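Local coordinates for MexT protein (Pseudomonas aeruginosa, PDB 6L33) that probably activates transcription of an efflux-pump operon as a DNA-binding LysR-type regulator, this chain being its regulatory domain without the DNA-binding part, at residues R31-G36 and E195-S200; P50-L53 and E57-V60; D97-R102 and P172-R177; V62-E67 and P135-L140. One frame throughout, in Å; residues are numbered along the deposited sequence. Where two conformers were deposited one is given.

Interaction 1: residues R31-G36 and E195-S200; sequences RAEAPG and ERWLRS
Glu33 and Trp197 carry this contact, which joins two helices of one alpha/beta subdomain in the periplasmic-binding-protein fold of the LysR regulatory domain. The C-terminal end of helix 18-33 comes near helix 193-203, but the backbones stay well apart: the closest pair of CA atoms, Ala34 and Leu198, is 10.7 Å apart, and long side chains have to bridge the gap. From the second helix the indole of Trp197 reaches over, its CG anti to the backbone N (chi1 175°), and side chains from strand 9-14 and the N-terminal loop, Phe10 and Met3, pack on it. Glu33 comes the other way. Its CG sits between the backbone N and the carbonyl carbon (chi1 77°), and from there the extended chain runs past the indole in the opposite direction, with CG lying in the ring plane at its edge, 3.8 Å from Trp197 CZ2. The carboxylate stands almost perpendicular to the ring. Trp197 NE1 gives its proton to Glu33 OE2 over 3.1 Å, a bent bond (137° at the hydrogen) in which the acceptor lies in the indole plane while the donor sits well above the carboxylate plane. The second oxygen, OE1, forms salt bridges with Arg29 and Arg201, which probably keep the group ionised and fix its rotation. Ala34, the first residue to leave the helical conformation, adds a small apolar touch further round the six-membered ring, where its CB lies 3.8 Å from Trp197 CH2.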
loop_
_atom_site.group_PDB
_atom_site.type_symbol
_atom_site.label_atom_id
_atom_site.label_comp_id
_atom_site.label_asym_id
_atom_site.label_seq_id
_atom_site.Cartn_x
_atom_site.Cartn_y
_atom_site.Cartn_z
ATOM N N ARG B 31 7.738 -1.698 22.369
ATOM C CA ARG B 31 9.098 -2.205 22.503
ATOM C C ARG B 31 9.658 -1.931 23.893
ATOM O O ARG B 31 10.262 -2.814 24.514
ATOM C CB ARG B 31 9.986 -1.574 21.431
ATOM C CG ARG B 31 11.375 -2.169 21.310
ATOM C CD ARG B 31 12.079 -1.581 20.100
ATOM N NE ARG B 31 11.187 -1.539 18.945
ATOM C CZ ARG B 31 11.133 -0.535 18.076
ATOM N NH1 ARG B 31 11.921 0.521 18.228
ATOM N NH2 ARG B 31 10.286 -0.584 17.055
ATOM N N ALA B 32 9.452 -0.714 24.403
ATOM C CA ALA B 32 10.063 -0.322 25.669
ATOM C C ALA B 32 9.450 -1.069 26.848
ATOM O O ALA B 32 10.152 -1.398 27.812
ATOM C CB ALA B 32 9.935 1.189 25.864
ATOM N N GLU B 33 8.147 -1.348 26.799
ATOM C CA GLU B 33 7.483 -1.978 27.932
ATOM C C GLU B 33 7.198 -3.460 27.730
ATOM O O GLU B 33 7.026 -4.179 28.720
ATOM C CB GLU B 33 6.175 -1.242 28.261
ATOM C CG GLU B 33 5.009 -1.538 27.337
ATOM C CD GLU B 33 3.698 -0.993 27.878
ATOM O OE1 GLU B 33 3.244 0.066 27.393
ATOM O OE2 GLU B 33 3.123 -1.620 28.793
ATOM N N ALA B 34 7.155 -3.938 26.489
ATOM C CA ALA B 34 6.932 -5.354 26.196
ATOM C C ALA B 34 7.871 -5.765 25.073
ATOM O O ALA B 34 7.466 -5.890 23.913
ATOM C CB ALA B 34 5.469 -5.616 25.828
ATOM N N PRO B 35 9.151 -5.986 25.388
ATOM C CA PRO B 35 10.136 -6.233 24.321
ATOM C C PRO B 35 9.936 -7.544 23.582
ATOM O O PRO B 35 10.441 -7.683 22.461
ATOM C CB PRO B 35 11.480 -6.219 25.068
ATOM C CG PRO B 35 11.188 -5.591 26.404
ATOM C CD PRO B 35 9.775 -5.952 26.719
ATOM N N GLY B 36 9.225 -8.509 24.161
ATOM C CA GLY B 36 9.034 -9.783 23.499
ATOM C C GLY B 36 7.882 -9.856 22.523
ATOM O O GLY B 36 7.742 -10.867 21.829
ATOM N N GLU B 195 -5.774 -7.661 24.802
ATOM C CA GLU B 195 -6.315 -6.827 23.734
ATOM C C GLU B 195 -6.721 -5.451 24.249
ATOM O O GLU B 195 -6.483 -4.443 23.575
ATOM C CB GLU B 195 -7.497 -7.530 23.072
ATOM C CG GLU B 195 -7.102 -8.785 22.318
ATOM C CD GLU B 195 -6.115 -8.508 21.202
ATOM O OE1 GLU B 195 -5.239 -9.363 20.954
ATOM O OE2 GLU B 195 -6.215 -7.432 20.573
ATOM N N ARG B 196 -7.337 -5.388 25.434
ATOM C CA ARG B 196 -7.583 -4.097 26.069
ATOM C C ARG B 196 -6.289 -3.308 26.199
ATOM O O ARG B 196 -6.265 -2.088 25.993
ATOM C CB ARG B 196 -8.226 -4.298 27.445
ATOM C CG ARG B 196 -8.037 -3.130 28.415
ATOM C CD ARG B 196 -6.896 -3.369 29.408
ATOM N NE ARG B 196 -6.502 -2.134 30.083
ATOM C CZ ARG B 196 -5.366 -1.975 30.756
ATOM N NH1 ARG B 196 -4.499 -2.974 30.846
ATOM N NH2 ARG B 196 -5.095 -0.814 31.337
ATOM N N TRP B 197 -5.200 -3.997 26.536
ATOM C CA TRP B 197 -3.909 -3.341 26.689
ATOM C C TRP B 197 -3.412 -2.784 25.360
ATOM O O TRP B 197 -2.961 -1.635 25.288
ATOM C CB TRP B 197 -2.904 -4.329 27.279
ATOM C CG TRP B 197 -1.521 -3.802 27.378
ATOM C CD1 TRP B 197 -1.021 -2.994 28.356
ATOM C CD2 TRP B 197 -0.445 -4.052 26.471
ATOM N NE1 TRP B 197 0.301 -2.722 28.111
ATOM C CE2 TRP B 197 0.679 -3.358 26.958
ATOM C CE3 TRP B 197 -0.325 -4.790 25.290
ATOM C CZ2 TRP B 197 1.907 -3.384 26.309
ATOM C CZ3 TRP B 197 0.895 -4.814 24.648
ATOM C CH2 TRP B 197 1.995 -4.123 25.163
ATOM N N LEU B 198 -3.493 -3.582 24.294
ATOM C CA LEU B 198 -3.056 -3.111 22.983
ATOM C C LEU B 198 -3.887 -1.919 22.525
ATOM O O LEU B 198 -3.344 -0.916 22.047
ATOM C CB LEU B 198 -3.135 -4.247 21.963
ATOM C CG LEU B 198 -2.906 -3.853 20.502
ATOM C CD1 LEU B 198 -1.539 -3.209 20.327
ATOM C CD2 LEU B 198 -3.056 -5.062 19.594
ATOM N N ARG B 199 -5.212 -2.009 22.673
ATOM C CA ARG B 199 -6.082 -0.923 22.234
ATOM C C ARG B 199 -5.831 0.348 23.035
ATOM O O ARG B 199 -5.817 1.450 22.473
ATOM C CB ARG B 199 -7.547 -1.348 22.338
ATOM C CG ARG B 199 -7.898 -2.542 21.463
ATOM C CD ARG B 199 -9.399 -2.679 21.284
ATOM N NE ARG B 199 -10.100 -2.745 22.562
ATOM C CZ ARG B 199 -10.417 -3.876 23.185
ATOM N NH1 ARG B 199 -10.092 -5.046 22.650
ATOM N NH2 ARG B 199 -11.058 -3.836 24.346
ATOM N N SER B 200 -5.628 0.219 24.349
ATOM C CA SER B 200 -5.297 1.395 25.146
ATOM C C SER B 200 -3.954 1.981 24.730
ATOM O O SER B 200 -3.743 3.194 24.847
ATOM C CB SER B 200 -5.297 1.050 26.637
ATOM O OG SER B 200 -4.265 0.135 26.961
#

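Interaction 2: residues P50-L53 and E57-V60; sequences PNLL and EISV
Leu52 and Glu57 bring their CA atoms within 5.0 Å of each other as the chain leaves helix 49-55 and turns off sharply toward strand 60-62. One carbonyl does the polar work: Leu52 O receives two weak hydrogen bonds, from Glu57 N at 3.0 Å, where the bond is strongly bent, and from Ile58 N at 3.3 Å, which is straighter at 157°. Beside these bonds the side chain of Glu57 crosses that of Leu52 at about a right angle, so that its carboxylate rests on the leucine methyl, OE1 being 3.5 Å from Leu52 CD2. The same OE1 is hydrogen-bonded to Ser55 OG in the last turn of the helix. Ile58 supplies the apolar half. With CG1 between the backbone N and the carbonyl carbon (chi1 67°), its CD1 end is brought back to Leu52, 3.8 Å from CB, while CG1 also meets Leu53 CD2 at 4.0 Å. Leu53 starts off pointing away and returns through that methyl. Further along, Ser59 OG is bonded to Glu195 of helix 193-203. This is a helix C-terminus turning into a strand, the alpha-to-beta step of the Rossmann-like alpha/beta subdomains in periplasmic-binding-protein folds.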
loop_
_atom_site.group_PDB
_atom_site.type_symbol
_atom_site.label_atom_id
_atom_site.label_comp_id
_atom_site.label_asym_id
_atom_site.label_seq_id
_atom_site.Cartn_x
_atom_site.Cartn_y
_atom_site.Cartn_z
ATOM N N PRO B 50 -14.633 -5.275 7.632
ATOM C CA PRO B 50 -15.437 -6.374 8.198
ATOM C C PRO B 50 -14.845 -7.745 7.923
ATOM O O PRO B 50 -14.950 -8.634 8.778
ATOM C CB PRO B 50 -16.810 -6.199 7.531
ATOM C CG PRO B 50 -16.578 -5.332 6.362
ATOM C CD PRO B 50 -15.427 -4.453 6.700
ATOM N N ASN B 51 -14.216 -7.938 6.759
ATOM C CA ASN B 51 -13.570 -9.212 6.458
ATOM C C ASN B 51 -12.416 -9.491 7.411
ATOM O O ASN B 51 -12.259 -10.619 7.896
ATOM C CB ASN B 51 -13.062 -9.223 5.014
ATOM C CG ASN B 51 -14.135 -8.863 4.009
ATOM O OD1 ASN B 51 -14.654 -7.746 4.007
ATOM N ND2 ASN B 51 -14.459 -9.807 3.130
ATOM N N LEU B 52 -11.583 -8.480 7.674
ATOM C CA LEU B 52 -10.422 -8.680 8.536
ATOM C C LEU B 52 -10.838 -9.041 9.957
ATOM O O LEU B 52 -10.194 -9.874 10.608
ATOM C CB LEU B 52 -9.548 -7.426 8.540
ATOM C CG LEU B 52 -8.842 -7.067 7.231
ATOM C CD1 LEU B 52 -8.207 -5.690 7.329
ATOM C CD2 LEU B 52 -7.801 -8.116 6.872
ATOM N N LEU B 53 -11.911 -8.426 10.457
ATOM C CA LEU B 53 -12.373 -8.726 11.809
ATOM C C LEU B 53 -13.069 -10.080 11.867
ATOM O O LEU B 53 -12.751 -10.917 12.720
ATOM C CB LEU B 53 -13.305 -7.619 12.304
ATOM C CG LEU B 53 -12.674 -6.262 12.632
ATOM C CD1 LEU B 53 -13.749 -5.194 12.787
ATOM C CD2 LEU B 53 -11.815 -6.347 13.887
ATOM N N GLU B 57 -8.177 -12.103 11.007
ATOM C CA GLU B 57 -6.879 -11.643 10.522
ATOM C C GLU B 57 -6.313 -10.526 11.386
ATOM O O GLU B 57 -5.089 -10.360 11.460
ATOM C CB GLU B 57 -6.997 -11.179 9.070
ATOM C CG GLU B 57 -7.140 -12.312 8.070
ATOM C CD GLU B 57 -7.463 -11.819 6.674
ATOM O OE1 GLU B 57 -8.634 -11.458 6.428
ATOM O OE2 GLU B 57 -6.548 -11.789 5.826
ATOM N N ILE B 58 -7.177 -9.736 12.024
ATOM C CA ILE B 58 -6.759 -8.697 12.953
ATOM C C ILE B 58 -7.651 -8.777 14.181
ATOM O O ILE B 58 -8.775 -9.280 14.132
ATOM C CB ILE B 58 -6.823 -7.275 12.338
ATOM C CG1 ILE B 58 -8.276 -6.866 12.067
ATOM C CG2 ILE B 58 -5.978 -7.190 11.072
ATOM C CD1 ILE B 58 -8.432 -5.444 11.544
ATOM N N SER B 59 -7.129 -8.286 15.302
ATOM C CA SER B 59 -7.945 -8.124 16.497
ATOM C C SER B 59 -8.513 -6.723 16.625
ATOM O O SER B 59 -9.556 -6.540 17.260
ATOM C CB SER B 59 -7.130 -8.455 17.751
ATOM O OG SER B 59 -6.122 -7.486 17.973
ATOM N N VAL B 60 -7.854 -5.736 16.025
ATOM C CA VAL B 60 -8.289 -4.349 16.086
ATOM C C VAL B 60 -7.777 -3.651 14.837
ATOM O O VAL B 60 -6.737 -4.018 14.282
ATOM C CB VAL B 60 -7.788 -3.657 17.377
ATOM C CG1 VAL B 60 -6.270 -3.668 17.431
ATOM C CG2 VAL B 60 -8.330 -2.236 17.491
#

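Interaction 3: residues D97-R102 and P172-R177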
loop_
_atom_site.group_PDB
_atom_site.type_symbol
_atom_site.label_atom_id
_atom_site.label_comp_id
_atom_site.label_asym_id
_atom_site.label_seq_id
_atom_site.Cartn_x
_atom_site.Cartn_y
_atom_site.Cartn_z
ATOM N N ASP B 97 -17.753 23.529 -12.263
ATOM C CA ASP B 97 -17.522 23.308 -13.689
ATOM C C ASP B 97 -16.095 22.839 -13.949
ATOM O O ASP B 97 -15.874 21.886 -14.705
ATOM C CB ASP B 97 -17.813 24.585 -14.480
ATOM C CG ASP B 97 -19.291 24.795 -14.733
ATOM O OD1 ASP B 97 -20.052 23.805 -14.704
ATOM O OD2 ASP B 97 -19.691 25.955 -14.969
ATOM N N ASP B 98 -15.110 23.514 -13.345
ATOM C CA ASP B 98 -13.725 23.067 -13.464
ATOM C C ASP B 98 -13.573 21.628 -12.994
ATOM O O ASP B 98 -12.898 20.818 -13.640
ATOM C CB ASP B 98 -12.792 23.965 -12.647
ATOM C CG ASP B 98 -12.826 25.415 -13.083
ATOM O OD1 ASP B 98 -13.217 25.693 -14.236
ATOM O OD2 ASP B 98 -12.444 26.280 -12.265
ATOM N N TYR B 99 -14.195 21.299 -11.861
ATOM C CA TYR B 99 -14.061 19.968 -11.281
ATOM C C TYR B 99 -14.579 18.901 -12.235
ATOM O O TYR B 99 -13.913 17.886 -12.476
ATOM C CB TYR B 99 -14.811 19.922 -9.950
ATOM C CG TYR B 99 -14.649 18.637 -9.179
ATOM C CD1 TYR B 99 -13.610 18.479 -8.272
ATOM C CD2 TYR B 99 -15.541 17.586 -9.347
ATOM C CE1 TYR B 99 -13.461 17.307 -7.559
ATOM C CE2 TYR B 99 -15.397 16.410 -8.642
ATOM C CZ TYR B 99 -14.355 16.276 -7.748
ATOM O OH TYR B 99 -14.215 15.106 -7.038
ATOM N N CYS B 100 -15.766 19.123 -12.799
ATOM C CA CYS B 100 -16.388 18.135 -13.671
ATOM C C CYS B 100 -15.669 17.997 -15.006
ATOM O O CYS B 100 -15.834 16.974 -15.680
ATOM C CB CYS B 100 -17.851 18.512 -13.905
ATOM S SG CYS B 100 -18.936 18.067 -12.530
ATOM N N ALA B 101 -14.883 18.999 -15.407
ATOM C CA ALA B 101 -14.204 18.967 -16.694
ATOM C C ALA B 101 -12.807 18.365 -16.625
ATOM O O ALA B 101 -12.289 17.916 -17.653
ATOM C CB ALA B 101 -14.109 20.381 -17.278
ATOM N N ARG B 102 -12.195 18.341 -15.464
ATOM C CA ARG B 102 -10.838 17.826 -15.388
ATOM C C ARG B 102 -10.850 16.321 -15.149
ATOM O O ARG B 102 -11.870 15.756 -14.745
ATOM C CB ARG B 102 -10.075 18.559 -14.287
ATOM C CG ARG B 102 -9.660 19.954 -14.740
ATOM C CD ARG B 102 -9.024 20.776 -13.644
ATOM N NE ARG B 102 -7.775 20.191 -13.175
ATOM C CZ ARG B 102 -6.814 20.884 -12.573
ATOM N NH1 ARG B 102 -5.710 20.271 -12.172
ATOM N NH2 ARG B 102 -6.955 22.189 -12.379
ATOM N N PRO B 172 -13.928 21.036 -1.518
ATOM C CA PRO B 172 -14.573 20.769 -2.804
ATOM C C PRO B 172 -15.678 21.770 -3.076
ATOM O O PRO B 172 -16.265 22.340 -2.139
ATOM C CB PRO B 172 -15.138 19.345 -2.629
ATOM C CG PRO B 172 -14.447 18.784 -1.422
ATOM C CD PRO B 172 -14.155 19.956 -0.545
ATOM N N PRO B 173 -16.011 22.014 -4.356
ATOM C CA PRO B 173 -17.084 22.965 -4.677
ATOM C C PRO B 173 -18.467 22.345 -4.563
ATOM O O PRO B 173 -19.428 22.822 -5.173
ATOM C CB PRO B 173 -16.765 23.364 -6.122
ATOM C CG PRO B 173 -16.153 22.134 -6.700
ATOM C CD PRO B 173 -15.387 21.457 -5.572
ATOM N N PHE B 174 -18.567 21.272 -3.785
ATOM C CA PHE B 174 -19.819 20.567 -3.545
ATOM C C PHE B 174 -19.606 19.662 -2.340
ATOM O O PHE B 174 -18.486 19.506 -1.847
ATOM C CB PHE B 174 -20.272 19.770 -4.772
ATOM C CG PHE B 174 -19.309 18.692 -5.187
ATOM C CD1 PHE B 174 -18.207 18.989 -5.972
ATOM C CD2 PHE B 174 -19.510 17.378 -4.795
ATOM C CE1 PHE B 174 -17.321 17.999 -6.353
ATOM C CE2 PHE B 174 -18.630 16.383 -5.174
ATOM C CZ PHE B 174 -17.533 16.693 -5.953
ATOM N N GLU B 175 -20.694 19.059 -1.874
ATOM C CA GLU B 175 -20.675 18.238 -0.672
ATOM C C GLU B 175 -20.661 16.760 -1.039
ATOM O O GLU B 175 -21.468 16.313 -1.859
ATOM C CB GLU B 175 -21.885 18.541 0.209
ATOM C CG GLU B 175 -21.732 18.040 1.623
ATOM C CD GLU B 175 -20.627 18.764 2.358
ATOM O OE1 GLU B 175 -20.914 19.812 2.970
ATOM O OE2 GLU B 175 -19.470 18.290 2.315
ATOM N N THR B 176 -19.761 16.002 -0.417
ATOM C CA THR B 176 -19.680 14.569 -0.653
ATOM C C THR B 176 -19.315 13.858 0.644
ATOM O O THR B 176 -18.981 14.484 1.654
ATOM C CB THR B 176 -18.683 14.242 -1.774
ATOM O OG1 THR B 176 -18.875 12.889 -2.208
ATOM C CG2 THR B 176 -17.248 14.435 -1.301
ATOM N N ARG B 177 -19.389 12.530 0.605
ATOM C CA ARG B 177 -19.149 11.699 1.776
ATOM C C ARG B 177 -17.685 11.758 2.204
ATOM O O ARG B 177 -16.786 11.969 1.386
ATOM C CB ARG B 177 -19.527 10.248 1.471
ATOM C CG ARG B 177 -20.576 9.636 2.379
ATOM C CD ARG B 177 -20.855 8.195 1.968
ATOM N NE ARG B 177 -22.160 7.726 2.422
ATOM C CZ ARG B 177 -23.266 7.760 1.686
ATOM N NH1 ARG B 177 -23.229 8.246 0.452
ATOM N NH2 ARG B 177 -24.410 7.311 2.183
#
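Tyr99 leans off its helix with CG anti to the backbone N (chi1 -175°), while Phe174 holds its own CG between the backbone N and the carbonyl carbon (chi1 62°); these two settings make the side chains cross at about a right angle. The result is a T-shaped pair in which Phe174 offers its edge to one face of Tyr99, with ring centroids 4.9 Å apart and planes 70° apart. Two atoms of the phenyl edge make the touch: CE1 and CZ each lie 3.4 Å from Tyr99 CE2, and CE1 stands over the ring toward its rim. In the LysR regulatory domain this joins helix 96-101 to the loop that follows strand 168-170, both in the subdomain built on the sheet of strands 82-86, 103-107, 129-134, 150-154 and 168-170. Tyr99 is held from further directions too, its OH hydrogen-bonded to Thr152 and its ring edge-to-face with His104, which probably limits how far the ring can turn. Val117 of helix 116-123 packs against both aromatic residues. Nearer the helix backbone the ring of Pro173 continues the apolar surface, its CG 4.2 Å from Tyr99 CB.

Interaction 4: residues V62-E67 and P135-L140; sequences VSYTDE and PQFNGL
Tyr64 and Phe137 meet through one pair of ring carbons, Tyr64 CE2 and Phe137 CE2, 3.8 Å apart. The contact between the two segments is apolar. The ring centroids are 5.9 Å apart and the planes are inclined at 62°, so each ring presents its CE2 corner obliquely to the other. Both side chains leave the main chain with CG anti to the carbonyl carbon (chi1 -56° for Tyr64, -71° for Phe137), and both head toward the opposite segment, so the ring ends touch although the CA atoms of Tyr64 and Phe137 are 12.0 Å apart. Ala157 of helix 155-164 and Pro154 of strand 150-154 pack against both rings. The segments belong to the two subdomains of the LysR regulatory domain, a periplasmic-binding-protein fold: 62-67 follows strand 60-62 of one sheet, and 135-140 follows strand 129-134 of the other. The rings thus meet across the interdomain cleft, the place where relatives in this family bind their effectors. Among the polar interactions, the phenol OH of Tyr64 is hydrogen-bonded to Asp17, while Asp16 receives the backbone N-H groups of Phe137 and Asn138, so neighbouring aspartates of one loop hold both partners. Ser63 OG donates to Tyr64 O, 3.1 Å away and tilted from the carbonyl plane. Backbone bonding shapes the second segment: a type II turn runs from Phe137 to Leu140, with Gly139 at its third position and Leu140 N bonded to Phe137 O at 3.2 Å.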
loop_
_atom_site.group_PDB
_atom_site.type_symbol
_atom_site.label_atom_id
_atom_site.label_comp_id
_atom_site.label_asym_id
_atom_site.label_seq_id
_atom_site.Cartn_x
_atom_site.Cartn_y
_atom_site.Cartn_z
ATOM N N VAL B 62 -7.477 0.400 12.869
ATOM C CA VAL B 62 -7.639 1.848 12.816
ATOM C C VAL B 62 -7.707 2.219 11.343
ATOM O O VAL B 62 -6.688 2.211 10.642
ATOM C CB VAL B 62 -6.504 2.592 13.530
ATOM C CG1 VAL B 62 -6.787 4.088 13.548
ATOM C CG2 VAL B 62 -6.339 2.060 14.943
ATOM N N SER B 63 -8.907 2.550 10.880
ATOM C CA SER B 63 -9.182 2.673 9.459
ATOM C C SER B 63 -10.376 3.593 9.274
ATOM O O SER B 63 -11.121 3.869 10.219
ATOM C CB SER B 63 -9.467 1.300 8.835
ATOM O OG SER B 63 -9.567 1.377 7.425
ATOM N N TYR B 64 -10.544 4.074 8.047
ATOM C CA TYR B 64 -11.851 4.564 7.644
ATOM C C TYR B 64 -12.823 3.395 7.653
ATOM O O TYR B 64 -12.499 2.296 7.196
ATOM C CB TYR B 64 -11.787 5.206 6.259
ATOM C CG TYR B 64 -10.776 6.321 6.169
ATOM C CD1 TYR B 64 -11.059 7.583 6.679
ATOM C CD2 TYR B 64 -9.533 6.108 5.592
ATOM C CE1 TYR B 64 -10.133 8.605 6.606
ATOM C CE2 TYR B 64 -8.602 7.121 5.515
ATOM C CZ TYR B 64 -8.907 8.368 6.021
ATOM O OH TYR B 64 -7.977 9.379 5.944
ATOM N N THR B 65 -14.006 3.617 8.212
ATOM C CA THR B 65 -14.982 2.548 8.362
ATOM C C THR B 65 -16.343 3.020 7.883
ATOM O O THR B 65 -16.714 4.182 8.075
ATOM C CB THR B 65 -15.086 2.076 9.818
ATOM O OG1 THR B 65 -15.468 3.179 10.649
ATOM C CG2 THR B 65 -13.753 1.515 10.301
ATOM N N ASP B 66 -17.084 2.105 7.253
ATOM C CA ASP B 66 -18.455 2.370 6.861
ATOM C C ASP B 66 -19.337 1.496 7.733
ATOM O O ASP B 66 -19.773 1.940 8.813
ATOM C CB ASP B 66 -18.630 2.139 5.353
ATOM C CG ASP B 66 -20.021 2.494 4.864
ATOM O OD1 ASP B 66 -20.818 3.034 5.659
ATOM O OD2 ASP B 66 -20.317 2.233 3.680
ATOM N N GLU B 67 -19.621 0.255 7.344
ATOM C CA GLU B 67 -20.365 -0.674 8.178
ATOM C C GLU B 67 -19.431 -1.734 8.749
ATOM O O GLU B 67 -18.420 -2.092 8.137
ATOM C CB GLU B 67 -21.491 -1.350 7.391
ATOM C CG GLU B 67 -22.285 -0.407 6.507
ATOM C CD GLU B 67 -23.371 0.330 7.266
ATOM O OE1 GLU B 67 -24.042 1.190 6.656
ATOM O OE2 GLU B 67 -23.552 0.052 8.472
ATOM N N PRO B 135 -5.184 1.793 -5.423
ATOM C CA PRO B 135 -5.707 1.117 -4.226
ATOM C C PRO B 135 -5.262 1.705 -2.894
ATOM O O PRO B 135 -5.558 1.105 -1.855
ATOM C CB PRO B 135 -5.148 -0.303 -4.392
ATOM C CG PRO B 135 -3.836 -0.097 -5.087
ATOM C CD PRO B 135 -3.990 1.119 -5.966
ATOM N N GLN B 136 -4.577 2.846 -2.879
ATOM C CA GLN B 136 -4.078 3.410 -1.633
ATOM C C GLN B 136 -3.920 4.916 -1.782
ATOM O O GLN B 136 -4.005 5.469 -2.882
ATOM C CB GLN B 136 -2.742 2.784 -1.230
ATOM C CG GLN B 136 -1.589 3.202 -2.119
ATOM C CD GLN B 136 -0.384 2.303 -1.965
ATOM O OE1 GLN B 136 -0.500 1.165 -1.514
ATOM N NE2 GLN B 136 0.784 2.809 -2.341
ATOM N N PHE B 137 -3.665 5.571 -0.651
ATOM C CA PHE B 137 -3.493 7.016 -0.601
ATOM C C PHE B 137 -2.047 7.438 -0.842
ATOM O O PHE B 137 -1.794 8.343 -1.641
ATOM C CB PHE B 137 -3.979 7.555 0.748
ATOM C CG PHE B 137 -5.468 7.519 0.906
ATOM C CD1 PHE B 137 -6.275 8.353 0.150
ATOM C CD2 PHE B 137 -6.066 6.645 1.800
ATOM C CE1 PHE B 137 -7.651 8.323 0.285
ATOM C CE2 PHE B 137 -7.443 6.610 1.940
ATOM C CZ PHE B 137 -8.236 7.451 1.181
ATOM N N ASN B 138 -1.092 6.799 -0.168
ATOM C CA ASN B 138 0.294 7.239 -0.261
ATOM C C ASN B 138 0.839 7.034 -1.671
ATOM O O ASN B 138 0.464 6.096 -2.379
ATOM C CB ASN B 138 1.169 6.505 0.758
ATOM C CG ASN B 138 1.076 4.994 0.641
ATOM O OD1 ASN B 138 1.509 4.406 -0.349
ATOM N ND2 ASN B 138 0.526 4.355 1.667
ATOM N N GLY B 139 1.733 7.938 -2.075
ATOM C CA GLY B 139 2.265 7.951 -3.421
ATOM C C GLY B 139 1.406 8.667 -4.440
ATOM O O GLY B 139 1.846 8.840 -5.584
ATOM N N LEU B 140 0.201 9.098 -4.061
ATOM C CA LEU B 140 -0.706 9.738 -5.008
ATOM C C LEU B 140 -0.124 11.027 -5.578
ATOM O O LEU B 140 -0.396 11.370 -6.734
ATOM C CB LEU B 140 -2.045 10.014 -4.325
ATOM C CG LEU B 140 -3.276 10.241 -5.199
ATOM C CD1 LEU B 140 -3.429 9.117 -6.204
ATOM C CD2 LEU B 140 -4.514 10.352 -4.319
#

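Overall arrangement
All four contacts lie within the LysR regulatory domain. Interactions 1 and 2 share the subdomain of strands 9-14 and 60-62 and touch where Leu198 and Arg199 pack on Val60. Interaction 3 sits in the other subdomain, its centre about 44 Å from that of interaction 1. The centre of interaction 4 lies about 3 Å from the centre of the chain; it spans both subdomains and meets interaction 2 where Pro50 CD is 4.1 Å from Glu67 O. Along the sequence interaction 1 encloses the rest, interaction 2 closes first, and interactions 3 and 4 alternate. The chain passes from the first subdomain to the second after strand 72-78 and returns before strand 181-186, as in periplasmic-binding-protein folds.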